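Local coordinates for protein 2,3-dimethylmalate lyase (Aspergillus niger, PDB 3FA4) that belongs to the phosphoenolpyruvate phosphomutase family of TIM-barrel enzymes and carries a magnesium ion in the model, at residues H167-S172 with A198-Q203; T193-A198 with A225-E230. All coordinates share one frame; numbering follows the deposited sequence.

In the fold
Both contacts lie in the outer helical layer of the TIM barrel and share helix 195-204, with Ala198 common to the two. Contact 1 joins that helix to the preceding helix 169-181; contact 2 joins it to the following helix 225-231, so the three helices stand in chain order round the barrel. The contact centres are 13 Å apart, and the two touch where Tyr169 CD1 packs on Met197 CG at 3.7 Å. Their centres lie about 22 Å and 19 Å from the centre of the chain. Asp86 and Asp88, which hold the magnesium ion, lie in neither contact; both contacts are helix-to-helix packing.

Contact 1 of 2, residues H167-S172 with A198-Q203; sequences HGYEES and ARQVIQ
Two successive outer helices of a TIM barrel meet here, with Tyr169 at the start of helix 169-181 reaching across to Gln200 and Val201 of helix 195-204. Its CG lies anti to the backbone N (chi1 -177°), which sends the ring over the gap end first, and most of the touching is done by the phenol end. Tyr169 OH lies 3.2 Å from Val201 CA. Tyr169 OH also touches Gln200 CG, at 3.4 Å. Val201 CB meets the ring at its edge, near its plane, 4.1 Å from Tyr169 CE1, while the Gln200 side chain runs roughly at right angles to the tyrosine. Tyr169 OH is also 3.3 Å from Val201 N, at an angle too poor for a hydrogen bond. The hydroxyl bonds instead to Asp204 OD2, farther along the same helix, while its surroundings on segment 198-203 are mostly carbon. Behind the tyrosine, Gly168 takes the N-cap position with positive phi, and Gly168 O receives Ser172 N at 3.2 Å. Val201 also packs on Leu189 of strand 186-189. Helix against helix, with the intervening strand beneath them, is the layering of a beta/alpha barrel.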
loop_
_atom_site.group_PDB
_atom_site.type_symbol
_atom_site.label_atom_id
_atom_site.label_comp_id
_atom_site.label_asym_id
_atom_site.label_seq_id
_atom_site.Cartn_x
_atom_site.Cartn_y
_atom_site.Cartn_z
ATOM N N HIS B 167 16.434 -29.242 16.900
ATOM C CA HIS B 167 17.373 -30.276 16.443
ATOM C C HIS B 167 18.778 -30.184 17.119
ATOM O O HIS B 167 19.651 -31.031 16.864
ATOM C CB HIS B 167 17.580 -30.334 14.902
ATOM C CG HIS B 167 16.364 -30.103 14.053
ATOM N ND1 HIS B 167 15.242 -30.895 14.107
ATOM C CD2 HIS B 167 16.130 -29.202 13.066
ATOM C CE1 HIS B 167 14.344 -30.467 13.230
ATOM N NE2 HIS B 167 14.866 -29.452 12.572
ATOM N N GLY B 168 18.990 -29.167 17.949
ATOM C CA GLY B 168 20.153 -29.071 18.845
ATOM C C GLY B 168 21.383 -28.523 18.179
ATOM O O GLY B 168 21.417 -28.362 16.954
ATOM N N TYR B 169 22.400 -28.239 18.983
ATOM C CA TYR B 169 23.555 -27.445 18.539
ATOM C C TYR B 169 24.238 -27.850 17.227
ATOM O O TYR B 169 24.405 -27.023 16.371
ATOM C CB TYR B 169 24.562 -27.292 19.661
ATOM C CG TYR B 169 25.727 -26.430 19.295
ATOM C CD1 TYR B 169 25.648 -25.021 19.381
ATOM C CD2 TYR B 169 26.916 -27.016 18.853
ATOM C CE1 TYR B 169 26.769 -24.221 19.069
ATOM C CE2 TYR B 169 28.036 -26.218 18.517
ATOM C CZ TYR B 169 27.954 -24.843 18.602
ATOM O OH TYR B 169 29.079 -24.130 18.277
ATOM N N GLU B 170 24.650 -29.101 17.058
ATOM C CA GLU B 170 25.418 -29.474 15.861
ATOM C C GLU B 170 24.643 -29.354 14.560
ATOM O O GLU B 170 25.233 -29.166 13.510
ATOM C CB GLU B 170 25.914 -30.914 15.948
ATOM C CG GLU B 170 27.151 -31.086 16.752
ATOM C CD GLU B 170 27.958 -32.294 16.270
ATOM O OE1 GLU B 170 27.395 -33.272 15.627
ATOM O OE2 GLU B 170 29.187 -32.245 16.520
ATOM N N GLU B 171 23.327 -29.510 14.621
ATOM C CA GLU B 171 22.502 -29.454 13.429
ATOM C C GLU B 171 22.440 -27.996 13.063
ATOM O O GLU B 171 22.483 -27.662 11.857
ATOM C CB GLU B 171 21.086 -30.040 13.661
ATOM C CG GLU B 171 20.053 -29.973 12.450
ATOM C CD GLU B 171 20.613 -30.371 11.068
ATOM O OE1 GLU B 171 21.777 -30.826 10.950
ATOM O OE2 GLU B 171 19.887 -30.212 10.058
ATOM N N SER B 172 22.366 -27.146 14.096
ATOM C CA SER B 172 22.305 -25.670 13.962
ATOM C C SER B 172 23.542 -25.154 13.256
ATOM O O SER B 172 23.471 -24.395 12.305
ATOM C CB SER B 172 22.254 -25.004 15.338
ATOM O OG SER B 172 20.956 -25.085 15.865
ATOM N N ALA B 198 27.895 -19.557 23.157
ATOM C CA ALA B 198 28.216 -18.383 22.352
ATOM C C ALA B 198 29.691 -18.300 21.999
ATOM O O ALA B 198 30.038 -17.899 20.891
ATOM C CB ALA B 198 27.748 -17.123 23.064
ATOM N N ARG B 199 30.565 -18.666 22.931
ATOM C CA ARG B 199 31.962 -18.820 22.617
ATOM C C ARG B 199 32.235 -19.978 21.617
ATOM O O ARG B 199 32.916 -19.767 20.644
ATOM C CB ARG B 199 32.778 -18.952 23.891
ATOM C CG ARG B 199 32.669 -17.736 24.816
ATOM C CD ARG B 199 33.689 -17.819 26.025
ATOM N NE ARG B 199 33.275 -16.800 26.966
ATOM C CZ ARG B 199 32.590 -17.023 28.087
ATOM N NH1 ARG B 199 32.323 -18.282 28.499
ATOM N NH2 ARG B 199 32.182 -15.979 28.809
ATOM N N GLN B 200 31.634 -21.164 21.819
ATOM C CA GLN B 200 31.750 -22.280 20.870
ATOM C C GLN B 200 31.346 -21.899 19.431
ATOM O O GLN B 200 32.073 -22.265 18.466
ATOM C CB GLN B 200 30.968 -23.523 21.344
ATOM C CG GLN B 200 31.373 -24.816 20.638
ATOM C CD GLN B 200 32.824 -25.151 20.918
ATOM O OE1 GLN B 200 33.659 -25.335 20.019
ATOM N NE2 GLN B 200 33.150 -25.168 22.198
ATOM N N VAL B 201 30.236 -21.189 19.248
ATOM C CA VAL B 201 29.724 -20.976 17.881
ATOM C C VAL B 201 30.590 -19.988 17.132
ATOM O O VAL B 201 30.744 -20.120 15.923
ATOM C CB VAL B 201 28.194 -20.644 17.788
ATOM C CG1 VAL B 201 27.913 -19.289 18.333
ATOM C CG2 VAL B 201 27.650 -20.785 16.339
ATOM N N ILE B 202 31.184 -19.025 17.864
ATOM C CA ILE B 202 32.197 -18.136 17.313
ATOM C C ILE B 202 33.390 -18.964 16.809
ATOM O O ILE B 202 33.869 -18.757 15.688
ATOM C CB ILE B 202 32.609 -17.021 18.324
ATOM C CG1 ILE B 202 31.484 -16.006 18.408
ATOM C CG2 ILE B 202 33.924 -16.292 17.908
ATOM C CD1 ILE B 202 31.394 -15.354 19.733
ATOM N N GLN B 203 33.851 -19.912 17.611
ATOM C CA GLN B 203 34.974 -20.788 17.218
ATOM C C GLN B 203 34.633 -21.783 16.105
ATOM O O GLN B 203 35.435 -21.994 15.236
ATOM C CB GLN B 203 35.548 -21.495 18.450
ATOM C CG GLN B 203 36.373 -22.739 18.115
ATOM C CD GLN B 203 36.841 -23.512 19.353
ATOM O OE1 GLN B 203 37.321 -22.895 20.339
ATOM N NE2 GLN B 203 36.755 -24.875 19.301
#

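Contact 2 of 2, residues T193-A198 with A225-E230; sequences TSREMA and AAEAKE
Ser194 OG accepts from Met197 N at 2.7 Å, nearly straight (168°), capping the helix whose first turn carries Arg195 across to Glu227. The bridge between the helices is a salt bridge from Arg195 NH1 to Glu227 OE2, modelled at a very short 2.4 Å; NH1 is placed too close to the carboxylate, so its position and the bond length are doubtful, although the pairing of charges is plausible. As modelled, this one amino group faces both carboxylate oxygens, with OE2 at the edge of the guanidinium. The carboxylate is turned only 10° from the guanidinium plane, while the two side chains run across each other at about a right angle. Both reach out at length: the arginine runs out straight as far as its NE, and the glutamate, with CG anti to its own N (chi1 -170°), is stretched out to meet it. Arg195 CD passes 3.4 Å from Glu227 OE2, so the CD methylene also lies beside the carboxylate. On the other amino group, NH2 makes a weak hydrogen bond to Ser222 O, in the loop leading into helix 225-231, and the same side chain packs on Pro221 and Met231. On the surface of the helical layer, then, an ion pair links a capped helix start to the first turn of the next outer helix, within the alternating strand-helix order of a TIM barrel.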
loop_
_atom_site.group_PDB
_atom_site.type_symbol
_atom_site.label_atom_id
_atom_site.label_comp_id
_atom_site.label_asym_id
_atom_site.label_seq_id
_atom_site.Cartn_x
_atom_site.Cartn_y
_atom_site.Cartn_z
ATOM N N THR B 193 21.866 -20.612 24.211
ATOM C CA THR B 193 21.468 -20.877 25.612
ATOM C C THR B 193 22.448 -20.611 26.773
ATOM O O THR B 193 22.048 -20.671 27.935
ATOM C CB THR B 193 20.922 -22.285 25.771
ATOM O OG1 THR B 193 21.952 -23.230 25.520
ATOM C CG2 THR B 193 19.776 -22.509 24.785
ATOM N N SER B 194 23.715 -20.372 26.482
ATOM C CA SER B 194 24.706 -20.012 27.493
ATOM C C SER B 194 25.815 -19.158 26.863
ATOM O O SER B 194 25.932 -19.079 25.643
ATOM C CB SER B 194 25.392 -21.255 28.041
ATOM O OG SER B 194 26.220 -21.778 27.034
ATOM N N ARG B 195 26.656 -18.540 27.711
ATOM C CA ARG B 195 27.867 -17.867 27.254
ATOM C C ARG B 195 28.841 -18.871 26.680
ATOM O O ARG B 195 29.650 -18.558 25.825
ATOM C CB ARG B 195 28.525 -17.131 28.407
ATOM C CG ARG B 195 27.756 -15.936 28.906
ATOM C CD ARG B 195 28.563 -15.193 30.017
ATOM N NE ARG B 195 27.522 -14.631 30.849
ATOM C CZ ARG B 195 27.127 -13.368 30.848
ATOM N NH1 ARG B 195 27.775 -12.439 30.178
ATOM N NH2 ARG B 195 26.111 -13.023 31.606
ATOM N N GLU B 196 28.737 -20.101 27.154
ATOM C CA GLU B 196 29.604 -21.159 26.696
ATOM C C GLU B 196 29.269 -21.549 25.265
ATOM O O GLU B 196 30.164 -21.701 24.450
ATOM C CB GLU B 196 29.541 -22.353 27.653
ATOM C CG GLU B 196 30.497 -23.490 27.277
ATOM C CD GLU B 196 30.393 -24.657 28.237
ATOM O OE1 GLU B 196 29.248 -25.178 28.464
ATOM O OE2 GLU B 196 31.446 -25.048 28.770
ATOM N N MET B 197 27.988 -21.678 24.953
ATOM C CA MET B 197 27.557 -21.938 23.570
ATOM C C MET B 197 27.849 -20.787 22.625
ATOM O O MET B 197 28.054 -21.004 21.420
ATOM C CB MET B 197 26.080 -22.297 23.509
ATOM C CG MET B 197 25.582 -22.622 22.144
ATOM S SD MET B 197 23.826 -22.896 22.086
ATOM C CE MET B 197 23.827 -24.583 22.665
ATOM N N ALA B 198 27.895 -19.557 23.157
ATOM C CA ALA B 198 28.216 -18.383 22.352
ATOM C C ALA B 198 29.691 -18.300 21.999
ATOM O O ALA B 198 30.038 -17.899 20.891
ATOM C CB ALA B 198 27.748 -17.123 23.064
ATOM N N ALA B 225 27.051 -5.347 24.883
ATOM C CA ALA B 225 27.687 -5.120 23.598
ATOM C C ALA B 225 29.222 -5.145 23.699
ATOM O O ALA B 225 29.891 -5.582 22.759
ATOM C CB ALA B 225 27.208 -3.791 23.012
ATOM N N ALA B 226 29.796 -4.696 24.825
ATOM C CA ALA B 226 31.265 -4.808 24.986
ATOM C C ALA B 226 31.699 -6.257 25.125
ATOM O O ALA B 226 32.677 -6.627 24.537
ATOM C CB ALA B 226 31.772 -3.995 26.148
ATOM N N GLU B 227 30.962 -7.052 25.899
ATOM C CA GLU B 227 31.176 -8.499 26.043
ATOM C C GLU B 227 30.913 -9.328 24.777
ATOM O O GLU B 227 31.757 -10.120 24.425
ATOM C CB GLU B 227 30.379 -9.039 27.210
ATOM C CG GLU B 227 30.721 -10.493 27.606
ATOM C CD GLU B 227 29.810 -11.032 28.709
ATOM O OE1 GLU B 227 28.958 -10.281 29.199
ATOM O OE2 GLU B 227 29.944 -12.199 29.120
ATOM N N ALA B 228 29.761 -9.182 24.098
ATOM C CA ALA B 228 29.640 -9.724 22.747
ATOM C C ALA B 228 30.851 -9.396 21.838
ATOM O O ALA B 228 31.370 -10.262 21.186
ATOM C CB ALA B 228 28.350 -9.273 22.096
ATOM N N LYS B 229 31.319 -8.153 21.809
ATOM C CA LYS B 229 32.386 -7.768 20.919
ATOM C C LYS B 229 33.669 -8.555 21.168
ATOM O O LYS B 229 34.331 -8.995 20.217
ATOM C CB LYS B 229 32.702 -6.297 21.115
ATOM C CG LYS B 229 33.759 -5.790 20.127
ATOM C CD LYS B 229 34.400 -4.577 20.734
ATOM C CE LYS B 229 35.562 -4.158 19.849
ATOM N NZ LYS B 229 35.142 -3.007 18.975
ATOM N N GLU B 230 33.995 -8.703 22.457
ATOM C CA GLU B 230 35.106 -9.475 23.006
ATOM C C GLU B 230 34.959 -10.970 22.919
ATOM O O GLU B 230 35.957 -11.654 22.739
ATOM C CB GLU B 230 35.325 -9.048 24.425
ATOM C CG GLU B 230 35.850 -7.616 24.470
ATOM C CD GLU B 230 35.792 -6.993 25.850
ATOM O OE1 GLU B 230 35.359 -7.616 26.864
ATOM O OE2 GLU B 230 36.259 -5.845 25.928
#